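Local coordinates for cypemycin cysteine dehydrogenase (decarboxylating) (Streptomyces sp, PDB 6JDD), which catalyses the oxidative decarboxylation of the C-terminal cysteine of the cypemycin precursor peptide, an FAD-dependent step in forming its aminovinyl-cysteine, at residues 73-76 against 77-81; 50-54 against 55-59; 22-25 against 26-30; 134-137 against 138-142; 42-45 against 46-50. One frame throughout, in Å; residues are numbered along the deposited sequence.

Contact 1: 73-76 against 77-81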
# COMPACT_ATOMS: atom_id res chain seq x y z
N PRO A 73 16.52 13.51 -4.32
CA PRO A 73 17.60 13.38 -5.29
C PRO A 73 18.02 14.68 -6.00
O PRO A 73 19.06 14.72 -6.60
CB PRO A 73 17.05 12.33 -6.27
CG PRO A 73 15.53 12.33 -6.09
CD PRO A 73 15.29 12.75 -4.66
N ASP A 74 17.24 15.75 -5.93
CA ASP A 74 17.62 17.00 -6.64
C ASP A 74 18.59 17.83 -5.80
O ASP A 74 19.08 18.87 -6.31
CB ASP A 74 16.41 17.88 -7.00
CG ASP A 74 15.46 17.24 -7.98
OD1 ASP A 74 15.94 16.51 -8.87
OD2 ASP A 74 14.22 17.47 -7.83
N VAL A 75 18.84 17.42 -4.56
CA VAL A 75 19.68 18.23 -3.64
C VAL A 75 21.08 18.27 -4.23
O VAL A 75 21.70 17.23 -4.40
CB VAL A 75 19.69 17.68 -2.22
CG1 VAL A 75 20.76 18.32 -1.37
CG2 VAL A 75 18.36 17.88 -1.56
N PRO A 76 21.63 19.45 -4.57
CA PRO A 76 22.95 19.52 -5.19
C PRO A 76 24.03 19.18 -4.19
O PRO A 76 23.89 19.46 -3.00
CB PRO A 76 23.07 20.96 -5.68
CG PRO A 76 22.16 21.71 -4.75
CD PRO A 76 21.01 20.77 -4.44
N PRO A 77 25.13 18.53 -4.62
CA PRO A 77 26.18 18.13 -3.69
C PRO A 77 26.89 19.29 -2.98
O PRO A 77 27.28 19.09 -1.84
CB PRO A 77 27.17 17.37 -4.57
CG PRO A 77 26.86 17.80 -5.99
CD PRO A 77 25.39 18.13 -6.01
N GLU A 78 26.99 20.45 -3.63
CA GLU A 78 27.72 21.63 -3.09
C GLU A 78 27.05 22.27 -1.86
O GLU A 78 27.69 23.14 -1.24
CB GLU A 78 27.88 22.69 -4.16
CG GLU A 78 26.58 23.35 -4.56
CD GLU A 78 25.94 22.80 -5.83
OE1 GLU A 78 25.23 23.60 -6.51
OE2 GLU A 78 26.15 21.56 -6.14
N VAL A 79 25.86 21.82 -1.46
CA VAL A 79 25.34 22.21 -0.12
C VAL A 79 26.39 21.87 0.95
O VAL A 79 26.49 22.61 1.93
CB VAL A 79 23.94 21.63 0.21
CG1 VAL A 79 22.91 21.99 -0.85
CG2 VAL A 79 23.96 20.12 0.46
N ASN A 80 27.17 20.80 0.80
CA ASN A 80 28.15 20.37 1.85
C ASN A 80 29.40 21.28 1.80
O ASN A 80 30.29 21.05 2.62
CB ASN A 80 28.44 18.87 1.75
CG ASN A 80 27.40 18.03 2.47
OD1 ASN A 80 27.12 18.25 3.64
ND2 ASN A 80 26.82 17.05 1.79
N SER A 81 29.46 22.29 0.93
CA SER A 81 30.52 23.35 0.93
C SER A 81 29.91 24.73 1.10
O SER A 81 30.61 25.72 0.80
CB SER A 81 31.27 23.35 -0.33
OG SER A 81 31.44 22.02 -0.75

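Contact 2: 50-54 against 55-59. With FAD (flavin-adenine dinucleotide), chain B.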
# COMPACT_ATOMS: atom_id res chain seq x y z
N ARG A 50 3.66 22.36 2.03
CA ARG A 50 2.21 22.23 2.35
C ARG A 50 1.50 23.54 1.99
O ARG A 50 0.29 23.54 2.07
CB ARG A 50 1.95 21.94 3.84
CG ARG A 50 2.46 20.59 4.35
CD ARG A 50 2.23 20.36 5.86
NE ARG A 50 2.97 21.24 6.81
CZ ARG A 50 3.73 20.84 7.87
NH1 ARG A 50 3.89 19.56 8.15
NH2 ARG A 50 4.35 21.72 8.65
N PHE A 51 2.25 24.62 1.73
CA PHE A 51 1.65 25.96 1.48
C PHE A 51 1.90 26.43 0.05
O PHE A 51 1.25 27.39 -0.38
CB PHE A 51 2.14 26.98 2.50
CG PHE A 51 1.70 26.68 3.91
CD1 PHE A 51 0.38 26.32 4.20
CD2 PHE A 51 2.61 26.75 4.97
CE1 PHE A 51 -0.00 26.05 5.50
CE2 PHE A 51 2.23 26.45 6.26
CZ PHE A 51 0.92 26.10 6.53
N LEU A 52 2.82 25.78 -0.66
CA LEU A 52 3.02 26.05 -2.09
C LEU A 52 3.34 24.76 -2.83
O LEU A 52 3.47 23.73 -2.18
CB LEU A 52 4.10 27.11 -2.27
CG LEU A 52 5.48 26.77 -1.76
CD1 LEU A 52 6.11 25.66 -2.58
CD2 LEU A 52 6.36 28.00 -1.85
N ALA A 53 3.41 24.81 -4.16
CA ALA A 53 3.74 23.65 -4.99
C ALA A 53 5.16 23.84 -5.52
O ALA A 53 5.43 24.82 -6.24
CB ALA A 53 2.69 23.52 -6.07
N VAL A 54 6.04 22.88 -5.22
CA VAL A 54 7.43 22.92 -5.74
C VAL A 54 7.40 22.95 -7.27
O VAL A 54 8.28 23.61 -7.88
CB VAL A 54 8.23 21.73 -5.19
CG1 VAL A 54 9.63 21.69 -5.78
CG2 VAL A 54 8.31 21.83 -3.69
N ARG A 55 6.45 22.22 -7.87
CA ARG A 55 6.32 22.12 -9.35
C ARG A 55 6.21 23.52 -9.96
O ARG A 55 6.90 23.78 -10.97
CB ARG A 55 5.10 21.27 -9.72
CG ARG A 55 5.44 19.98 -10.44
CD ARG A 55 4.20 19.19 -10.84
NE ARG A 55 3.93 18.09 -9.93
CZ ARG A 55 3.22 18.20 -8.81
NH1 ARG A 55 3.03 17.13 -8.05
NH2 ARG A 55 2.71 19.36 -8.46
N ALA A 56 5.39 24.39 -9.36
CA ALA A 56 5.19 25.76 -9.88
C ALA A 56 6.53 26.53 -9.85
O ALA A 56 6.82 27.26 -10.83
CB ALA A 56 4.10 26.44 -9.09
N LEU A 57 7.36 26.33 -8.83
CA LEU A 57 8.67 27.01 -8.73
C LEU A 57 9.61 26.47 -9.82
O LEU A 57 10.43 27.24 -10.35
CB LEU A 57 9.27 26.79 -7.34
CG LEU A 57 8.53 27.43 -6.18
CD1 LEU A 57 9.05 26.87 -4.86
CD2 LEU A 57 8.66 28.93 -6.19
N ARG A 58 9.56 25.17 -10.08
CA ARG A 58 10.39 24.61 -11.17
C ARG A 58 10.09 25.38 -12.47
O ARG A 58 11.01 25.53 -13.26
CB ARG A 58 10.14 23.12 -11.37
CG ARG A 58 10.78 22.24 -10.32
CD ARG A 58 10.51 20.77 -10.57
NE ARG A 58 10.51 20.07 -9.30
CZ ARG A 58 11.59 19.94 -8.51
NH1 ARG A 58 11.48 19.29 -7.36
NH2 ARG A 58 12.77 20.44 -8.88
N HIS A 59 8.86 25.84 -12.68
CA HIS A 59 8.47 26.63 -13.88
C HIS A 59 8.88 28.10 -13.69
O HIS A 59 9.46 28.67 -14.60
CB HIS A 59 6.98 26.46 -14.23
CG HIS A 59 6.68 25.06 -14.67
ND1 HIS A 59 7.06 24.59 -15.92
CD2 HIS A 59 6.12 24.00 -14.01
CE1 HIS A 59 6.75 23.30 -16.01
NE2 HIS A 59 6.16 22.91 -14.85
PA FAD B . 11.02 22.01 8.27
O1A FAD B . 12.14 21.43 7.47
O2A FAD B . 9.62 21.78 7.81
O5B FAD B . 11.16 21.55 9.80
C5B FAD B . 10.48 20.34 10.22
C4B FAD B . 11.17 19.78 11.44
O4B FAD B . 11.43 18.36 11.23
C3B FAD B . 12.52 20.40 11.80
O3B FAD B . 12.70 20.48 13.21
C2B FAD B . 13.52 19.43 11.16
O2B FAD B . 14.78 19.46 11.78
C1B FAD B . 12.81 18.10 11.38
N9A FAD B . 13.18 17.07 10.42
C8A FAD B . 14.39 16.91 9.79
N7A FAD B . 14.40 15.87 8.98
C5A FAD B . 13.13 15.33 9.09
C6A FAD B . 12.51 14.22 8.48
N6A FAD B . 13.12 13.42 7.61
N1A FAD B . 11.22 13.96 8.82
C2A FAD B . 10.62 14.76 9.70
N3A FAD B . 11.09 15.83 10.33
C4A FAD B . 12.37 16.06 9.98
N1 FAD B . 5.80 29.42 11.98
C2 FAD B . 6.43 30.61 11.96
O2 FAD B . 7.54 30.75 12.48
N3 FAD B . 5.88 31.71 11.38
C4 FAD B . 4.65 31.67 10.78
O4 FAD B . 4.19 32.68 10.26
C4X FAD B . 3.96 30.44 10.77
N5 FAD B . 2.78 30.39 10.20
C5X FAD B . 2.13 29.18 10.21
C6 FAD B . 0.87 29.10 9.60
C7 FAD B . 0.15 27.93 9.58
C7M FAD B . -1.20 27.88 8.91
C8 FAD B . 0.70 26.77 10.18
C8M FAD B . -0.06 25.47 10.16
C9 FAD B . 1.94 26.83 10.78
C9A FAD B . 2.68 28.03 10.81
N10 FAD B . 3.93 28.13 11.41
C10 FAD B . 4.61 29.33 11.41
C1' FAD B . 4.54 26.95 12.04
C2' FAD B . 5.58 26.30 11.16
O2' FAD B . 4.96 25.75 10.00
C3' FAD B . 6.32 25.18 11.90
O3' FAD B . 7.12 25.75 12.93
C4' FAD B . 7.20 24.32 11.00
O4' FAD B . 7.83 23.29 11.78
C5' FAD B . 8.27 25.12 10.29
O5' FAD B . 9.18 24.22 9.61
P FAD B . 10.26 24.83 8.58
O1P FAD B . 10.97 25.95 9.26
O2P FAD B . 9.57 25.09 7.28
O3P FAD B . 11.26 23.59 8.41

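Contact 3: 22-25 against 26-30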
# COMPACT_ATOMS: atom_id res chain seq x y z
N ALA A 22 2.98 30.68 0.54
CA ALA A 22 1.96 30.65 -0.53
C ALA A 22 2.14 31.85 -1.49
O ALA A 22 1.79 31.68 -2.69
CB ALA A 22 0.57 30.63 0.05
N LEU A 23 2.68 32.96 -1.00
CA LEU A 23 2.88 34.23 -1.75
C LEU A 23 4.24 34.26 -2.47
O LEU A 23 4.43 35.15 -3.27
CB LEU A 23 2.81 35.39 -0.78
CG LEU A 23 1.42 35.97 -0.54
CD1 LEU A 23 0.41 34.89 -0.25
CD2 LEU A 23 1.47 36.95 0.63
N VAL A 24 5.15 33.33 -2.20
CA VAL A 24 6.53 33.35 -2.74
C VAL A 24 6.49 33.18 -4.25
O VAL A 24 7.22 33.89 -4.91
CB VAL A 24 7.42 32.32 -2.04
CG1 VAL A 24 8.77 32.15 -2.70
CG2 VAL A 24 7.61 32.74 -0.61
N PRO A 25 5.72 32.24 -4.87
CA PRO A 25 5.72 32.11 -6.33
C PRO A 25 5.40 33.43 -7.06
O PRO A 25 6.03 33.72 -8.06
CB PRO A 25 4.63 31.08 -6.61
CG PRO A 25 4.63 30.25 -5.35
CD PRO A 25 4.85 31.24 -4.24
N TRP A 26 4.48 34.22 -6.52
CA TRP A 26 4.21 35.59 -7.04
C TRP A 26 5.50 36.45 -7.00
O TRP A 26 5.85 37.06 -8.04
CB TRP A 26 3.05 36.24 -6.28
CG TRP A 26 2.59 37.52 -6.88
CD1 TRP A 26 1.54 37.68 -7.73
CD2 TRP A 26 3.17 38.82 -6.70
NE1 TRP A 26 1.41 38.99 -8.07
CE2 TRP A 26 2.40 39.72 -7.47
CE3 TRP A 26 4.24 39.30 -5.96
CZ2 TRP A 26 2.67 41.08 -7.53
CZ3 TRP A 26 4.51 40.66 -6.01
CH2 TRP A 26 3.73 41.53 -6.77
N TRP A 27 6.18 36.50 -5.86
CA TRP A 27 7.45 37.25 -5.70
C TRP A 27 8.58 36.69 -6.57
O TRP A 27 9.36 37.47 -7.10
CB TRP A 27 7.86 37.26 -4.24
CG TRP A 27 7.04 38.24 -3.48
CD1 TRP A 27 6.00 37.97 -2.64
CD2 TRP A 27 7.14 39.65 -3.60
NE1 TRP A 27 5.47 39.14 -2.18
CE2 TRP A 27 6.15 40.20 -2.75
CE3 TRP A 27 7.97 40.50 -4.32
CZ2 TRP A 27 5.99 41.57 -2.59
CZ3 TRP A 27 7.79 41.87 -4.17
CH2 TRP A 27 6.82 42.39 -3.31
N ILE A 28 8.72 35.38 -6.69
CA ILE A 28 9.71 34.78 -7.63
C ILE A 28 9.37 35.24 -9.06
O ILE A 28 10.28 35.68 -9.77
CB ILE A 28 9.76 33.24 -7.54
CG1 ILE A 28 10.13 32.74 -6.14
CG2 ILE A 28 10.70 32.67 -8.61
CD1 ILE A 28 11.52 33.11 -5.71
N HIS A 29 8.10 35.17 -9.46
CA HIS A 29 7.66 35.64 -10.80
C HIS A 29 8.05 37.11 -10.96
O HIS A 29 8.65 37.43 -11.99
CB HIS A 29 6.16 35.41 -10.96
CG HIS A 29 5.64 35.93 -12.26
ND1 HIS A 29 6.02 35.36 -13.47
CD2 HIS A 29 4.79 36.94 -12.53
CE1 HIS A 29 5.42 36.00 -14.43
NE2 HIS A 29 4.66 36.97 -13.88
N TRP A 30 7.75 37.96 -9.98
CA TRP A 30 8.14 39.40 -9.95
C TRP A 30 9.66 39.57 -10.17
O TRP A 30 10.08 40.30 -11.10
CB TRP A 30 7.71 40.07 -8.63
CG TRP A 30 8.21 41.48 -8.45
CD1 TRP A 30 7.57 42.63 -8.81
CD2 TRP A 30 9.45 41.89 -7.84
NE1 TRP A 30 8.33 43.71 -8.49
CE2 TRP A 30 9.50 43.29 -7.91
CE3 TRP A 30 10.53 41.21 -7.25
CZ2 TRP A 30 10.57 44.03 -7.41
CZ3 TRP A 30 11.60 41.93 -6.78
CH2 TRP A 30 11.61 43.33 -6.85

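Contact 4: 134-137 against 138-142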
# COMPACT_ATOMS: atom_id res chain seq x y z
N GLU A 134 11.93 35.69 25.69
CA GLU A 134 13.32 36.08 26.07
C GLU A 134 14.33 35.08 25.48
O GLU A 134 15.45 35.51 25.10
CB GLU A 134 13.42 36.20 27.60
CG GLU A 134 12.41 37.22 28.17
CD GLU A 134 10.97 36.79 28.55
OE1 GLU A 134 10.43 37.46 29.46
OE2 GLU A 134 10.35 35.83 27.94
N ILE A 135 13.93 33.82 25.39
CA ILE A 135 14.83 32.74 24.94
C ILE A 135 14.97 32.82 23.43
O ILE A 135 16.08 32.69 22.92
CB ILE A 135 14.26 31.41 25.41
CG1 ILE A 135 14.44 31.30 26.92
CG2 ILE A 135 14.89 30.27 24.66
CD1 ILE A 135 13.70 30.13 27.49
N VAL A 136 13.89 33.14 22.74
CA VAL A 136 13.94 33.35 21.26
C VAL A 136 14.87 34.53 20.95
O VAL A 136 15.70 34.44 20.07
CB VAL A 136 12.51 33.53 20.72
CG1 VAL A 136 12.49 34.00 19.29
CG2 VAL A 136 11.68 32.26 20.86
N GLU A 137 14.70 35.64 21.65
CA GLU A 137 15.47 36.89 21.44
C GLU A 137 16.95 36.55 21.66
O GLU A 137 17.77 37.08 20.91
CB GLU A 137 14.93 38.03 22.30
CG GLU A 137 13.64 38.63 21.72
CD GLU A 137 12.52 39.11 22.69
OE1 GLU A 137 12.83 39.51 23.88
OE2 GLU A 137 11.28 39.13 22.26
N ASN A 138 17.27 35.68 22.64
CA ASN A 138 18.69 35.35 22.89
C ASN A 138 19.29 34.61 21.71
O ASN A 138 20.44 34.93 21.32
CB ASN A 138 18.95 34.62 24.21
CG ASN A 138 19.02 35.58 25.38
OD1 ASN A 138 19.05 36.83 25.23
ND2 ASN A 138 19.00 34.96 26.54
N ASN A 139 18.56 33.63 21.22
CA ASN A 139 18.93 32.82 20.01
C ASN A 139 19.07 33.70 18.75
O ASN A 139 20.05 33.52 18.02
CB ASN A 139 17.97 31.65 19.81
CG ASN A 139 18.22 30.58 20.85
OD1 ASN A 139 19.19 29.88 20.78
ND2 ASN A 139 17.45 30.56 21.91
N VAL A 140 18.19 34.67 18.54
CA VAL A 140 18.38 35.72 17.49
C VAL A 140 19.65 36.58 17.69
O VAL A 140 20.31 36.88 16.65
CB VAL A 140 17.16 36.64 17.51
CG1 VAL A 140 17.42 37.85 16.64
CG2 VAL A 140 15.92 35.89 17.09
N GLN A 141 19.98 36.98 18.94
CA GLN A 141 21.23 37.72 19.26
C GLN A 141 22.41 36.83 18.84
O GLN A 141 23.44 37.37 18.36
CB GLN A 141 21.39 38.11 20.75
CG GLN A 141 20.84 39.47 21.18
CD GLN A 141 21.35 39.81 22.57
OE1 GLN A 141 21.77 38.95 23.38
NE2 GLN A 141 21.34 41.11 22.89
N THR A 142 22.33 35.53 19.10
CA THR A 142 23.47 34.62 18.82
C THR A 142 23.90 34.72 17.36
O THR A 142 25.11 34.50 17.04
CB THR A 142 23.18 33.18 19.21
OG1 THR A 142 22.98 33.14 20.61
CG2 THR A 142 24.34 32.27 18.94

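Contact 5: 42-45 against 46-50. With FAD (flavin-adenine dinucleotide), chain B.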
# COMPACT_ATOMS: atom_id res chain seq x y z
N VAL A 42 16.13 27.85 -5.78
CA VAL A 42 15.10 27.79 -4.71
C VAL A 42 15.15 26.44 -4.00
O VAL A 42 15.19 25.39 -4.67
CB VAL A 42 13.70 28.07 -5.27
CG1 VAL A 42 12.68 28.14 -4.14
CG2 VAL A 42 13.64 29.33 -6.10
N SER A 43 15.17 26.50 -2.69
CA SER A 43 15.01 25.32 -1.80
C SER A 43 13.70 25.50 -1.02
O SER A 43 13.32 26.62 -0.72
CB SER A 43 16.21 25.10 -0.89
OG SER A 43 16.45 26.20 -0.02
N VAL A 44 13.00 24.42 -0.75
CA VAL A 44 11.67 24.51 -0.11
C VAL A 44 11.61 23.44 0.97
O VAL A 44 11.85 22.29 0.69
CB VAL A 44 10.56 24.30 -1.15
CG1 VAL A 44 9.20 24.43 -0.53
CG2 VAL A 44 10.67 25.24 -2.33
N THR A 45 11.24 23.81 2.18
CA THR A 45 11.17 22.86 3.32
C THR A 45 9.91 22.05 3.14
O THR A 45 8.96 22.54 2.56
CB THR A 45 11.14 23.50 4.71
OG1 THR A 45 9.91 24.21 4.94
CG2 THR A 45 12.34 24.38 4.95
N PRO A 46 9.89 20.81 3.65
CA PRO A 46 8.67 20.02 3.66
C PRO A 46 7.47 20.88 4.15
O PRO A 46 6.47 20.89 3.54
CB PRO A 46 9.10 18.88 4.60
CG PRO A 46 10.55 18.69 4.28
CD PRO A 46 11.05 20.12 4.22
N ALA A 47 7.62 21.57 5.27
CA ALA A 47 6.53 22.39 5.83
C ALA A 47 6.06 23.35 4.75
O ALA A 47 4.86 23.47 4.53
CB ALA A 47 6.99 23.12 7.07
N ALA A 48 6.96 24.07 4.11
CA ALA A 48 6.58 25.12 3.12
C ALA A 48 5.86 24.47 1.94
O ALA A 48 5.04 25.11 1.29
CB ALA A 48 7.81 25.85 2.65
N SER A 49 6.18 23.21 1.67
CA SER A 49 5.62 22.45 0.53
C SER A 49 4.16 22.10 0.84
O SER A 49 3.53 21.67 -0.06
CB SER A 49 6.43 21.21 0.19
OG SER A 49 6.21 20.18 1.17
N ARG A 50 3.66 22.36 2.03
CA ARG A 50 2.21 22.23 2.35
C ARG A 50 1.50 23.54 1.99
O ARG A 50 0.29 23.54 2.07
CB ARG A 50 1.95 21.94 3.84
CG ARG A 50 2.46 20.59 4.35
CD ARG A 50 2.23 20.36 5.86
NE ARG A 50 2.97 21.24 6.81
CZ ARG A 50 3.73 20.84 7.87
NH1 ARG A 50 3.89 19.56 8.15
NH2 ARG A 50 4.35 21.72 8.65
PA FAD B . 11.02 22.01 8.27
O1A FAD B . 12.14 21.43 7.47
O2A FAD B . 9.62 21.78 7.81
O5B FAD B . 11.16 21.55 9.80
C5B FAD B . 10.48 20.34 10.22
C4B FAD B . 11.17 19.78 11.44
O4B FAD B . 11.43 18.36 11.23
C3B FAD B . 12.52 20.40 11.80
O3B FAD B . 12.70 20.48 13.21
C2B FAD B . 13.52 19.43 11.16
O2B FAD B . 14.78 19.46 11.78
C1B FAD B . 12.81 18.10 11.38
N9A FAD B . 13.18 17.07 10.42
C8A FAD B . 14.39 16.91 9.79
N7A FAD B . 14.40 15.87 8.98
C5A FAD B . 13.13 15.33 9.09
C6A FAD B . 12.51 14.22 8.48
N6A FAD B . 13.12 13.42 7.61
N1A FAD B . 11.22 13.96 8.82
C2A FAD B . 10.62 14.76 9.70
N3A FAD B . 11.09 15.83 10.33
C4A FAD B . 12.37 16.06 9.98
N1 FAD B . 5.80 29.42 11.98
C2 FAD B . 6.43 30.61 11.96
O2 FAD B . 7.54 30.75 12.48
N3 FAD B . 5.88 31.71 11.38
C4 FAD B . 4.65 31.67 10.78
O4 FAD B . 4.19 32.68 10.26
C4X FAD B . 3.96 30.44 10.77
N5 FAD B . 2.78 30.39 10.20
C5X FAD B . 2.13 29.18 10.21
C6 FAD B . 0.87 29.10 9.60
C7 FAD B . 0.15 27.93 9.58
C7M FAD B . -1.20 27.88 8.91
C8 FAD B . 0.70 26.77 10.18
C8M FAD B . -0.06 25.47 10.16
C9 FAD B . 1.94 26.83 10.78
C9A FAD B . 2.68 28.03 10.81
N10 FAD B . 3.93 28.13 11.41
C10 FAD B . 4.61 29.33 11.41
C1' FAD B . 4.54 26.95 12.04
C2' FAD B . 5.58 26.30 11.16
O2' FAD B . 4.96 25.75 10.00
C3' FAD B . 6.32 25.18 11.90
O3' FAD B . 7.12 25.75 12.93
C4' FAD B . 7.20 24.32 11.00
O4' FAD B . 7.83 23.29 11.78
C5' FAD B . 8.27 25.12 10.29
O5' FAD B . 9.18 24.22 9.61
P FAD B . 10.26 24.83 8.58
O1P FAD B . 10.97 25.95 9.26
O2P FAD B . 9.57 25.09 7.28
O3P FAD B . 11.26 23.59 8.41

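Contact 1: 73-76 against 77-81
The carboxylate of E78 turns one flat side toward the pyrrolidine ring of P76, so that CB of P76 meets its oxygens and carbon together: OE2 of E78 is 3.2 Å from CB of P76 and OE1 of E78 is 3.5 Å from the same CB. CG of E78 sits between its own backbone N and carbonyl carbon (chi1 69°), and a bend at chi2 folds the chain back over the proline. The carboxylate itself, not the aliphatic chain, thus rests over CB of P76, while OE1 is held by a hydrogen bond from the backbone N of G85. Were the side chain cut back to a methyl, as in an alanine, the N-H of G85 would probably lose this acceptor and that side of P76 its cover. On the apolar side, CG of P76 packs 4.0 Å from CG1 of V79, while the two valines meet at about a right angle, CG1 of V75 lying 4.1 Å from CG2 of V79. W66 of strand 65-67 touches V75, P76 and V79, which explains the branched and cyclic residues here. The backbone N of V79 makes a weak, long bond to O of P76 (3.4 Å), and P77 suits the opening of the turn because its nitrogen has no hydrogen to place. The arrangement is a proline-led 3-10 turn, residues 77-80, in the surface loop joining parallel strands 65-67 and 90-95 of the flavoprotein fold.

Contact 2: 50-54 against 55-59
L52 and L57 meet where the loop following strand 39-44 enters helix 54-60, with A53 at the N-cap position, in the parallel-sheet flavoprotein fold. The apolar contact comes first: CD1 of L52 lies 3.9 Å from CD1 of L57, the two side chains crossing at about a right angle. Both leucines also rest on V44 of strand 39-44, a place that calls for branched hydrocarbon. The backbone bonds open the helix. A53, lacking a side-chain acceptor, cannot cap through its side chain, and its O takes only a weak bond from N of A56 (3.1 Å); its small methyl lies against R50 of a neighbouring subunit. The regular pattern then begins with N of R58 bonded to O of V54 at 3.0 Å. Toward the cofactor, CZ of F51 comes 3.6 Å from C7 of the flavin, while the methyl C8M lies in the plane of the phenyl ring at its edge. The last kind is an arginine laid over a valine. NH2 of R58 is bonded to the backbone O of V65, and CG of R58 is placed beside its own backbone N (chi1 -76°) with the chain extended to NE. This brings one face of the guanidinium over V54, with NH1 of R58 3.4 Å from CG1 of V54.

Contact 3: 22-25 against 26-30
The carbonyl O of V24 takes the backbone N-H of I28 at 2.8 Å with an N-H...O angle of 170°, the donor lying nearly along the C=O axis. One residue on, N of H29 bonds to O of P25 at 2.9 Å, while one residue back the bond from N of W27 to O of L23 is weak and long, 3.4 Å. P25 fits this turn because its nitrogen, having no hydrogen, demands no acceptor. Beside the V24-I28 bond the side chains follow suit: CG1 of V24 lies 3.7 Å from CG1 of I28, both branched groups facing the body of the chain, where F93 and P94 receive V24 and L57 receives I28. The tryptophans occupy another side. CG of W26 stands opposite its own backbone N (chi1 -171°), whereas CG of W27 is swung beside its N (chi1 -76°), and this difference lets the rim of W26 point at its neighbour. CZ3 of W26 stands 3.5 Å above the plane of W27, over the centre. W27 in turn sends its CZ3 to one face of W30, off toward the rim, and CD1 of W27 approaches O of L23 at 3.3 Å. W26 also stacks on W26 of a neighbouring subunit and meets its W27. The chemistry thus divides the helix: aliphatic residues fasten it to strand 90-95 and helix 54-60 of its own chain, while the flat, polarisable indoles form an aromatic cluster in which W26 and W27 join two copies of the enzyme.

Contact 4: 134-137 against 138-142
Helix 134-142, the crossover of the beta-alpha-beta unit formed with strands 123-127 and 149-151, is marked by a carbonyl held twice: O of I135 accepts both from N of N139 at 3.2 Å and from ND2 of N139 at 2.7 Å. The two donors come from opposite faces of the carbonyl plane, and ND2 stands well above it, away from a lone pair. CG of N139 lies beside its own backbone N (chi1 -73°), which folds the amide back along the helix. There it runs side by side with I135, ND2 being 3.8 Å from CG2 of I135. Its OD1 accepts from NE2 of Q105, so both ends of the amide are engaged, which is why asparagine suits this site. A leucine in its place would probably leave Q105 without its acceptor and O of I135 with one donor fewer. The regular helical bonds continue around it: N of V140 reaches O of V136 at 2.9 Å, and N of Q141 reaches O of E137 at 3.0 Å. V136 turns to L97 and M101 of helix 97-104, as its aliphatic branches befit, whereas I135 and N138 pack on a neighbouring subunit. The chain then repeats the double grip with a hydroxyl, O of N138 taking the backbone N of T142 from one face of its plane and OG1 of T142, at 3.2 Å, from the other.

Contact 5: 42-45 against 46-50
From T45 the chain leaves the extended strand and enters a helical turn, 46-50, where N of S49 bonds to O of T45 at 3.0 Å. The side chain of T45 adds a second tie, its OG1 accepting from N of A48 at 3.1 Å with an N-H...O angle of 161°, so that together the two bonds form an ST motif. OG1 stands between the backbone N and the carbonyl carbon of T45 (chi1 68°), a rotation that lets it face the turn and the cofactor together: it also donates to O2P of the FAD pyrophosphate. The hydroxyl is thus fixed by one accepted and one donated bond, and the methyl CG2 is left to lie alongside the phosphate. The other phosphate is held by the backbone, N of A47 donating to O2A of FAD at 3.2 Å. The small side chain of A47 lies beside the phosphates; the N-H groups at the start of the turn would probably also favour the negative charge. P46, whose nitrogen has no hydrogen, suits the bend. On the side turned from the cofactor, CG1 of V44 packs 3.7 Å from CB of A48. A47 also presents its CA, 3.4 Å above the plane, to one face of the R50 guanidinium, whose NH1 forms a salt bridge with D71 of a neighbouring subunit. Strand 39-44 itself lies between strands 10-15 and 65-67 of the parallel sheet, S43 pairing with V13 and V15 and V44 with W66, while L57 of helix 54-60 covers V42 and V44.

All five contacts are local, each closing only a turn, and they follow one another without nesting or crossing. Contact 3 comes first, on helix 24-34 between strands 10-15 and 39-44. Contact 5 then turns from the end of strand 39-44 into the phosphate-binding loop, and contact 2 begins on R50, where contact 5 ends, carrying the chain into helix 54-60. These three lie close together: I28 meets L57, and V44 packs against L52, V54 and L57. Contact 1, in the loop after strand 65-67, reaches contact 2 by a weak, long ion pair between D74 and R58. Contact 4 stands apart on helix 134-142, across the chain's centre from contacts 2 and 3.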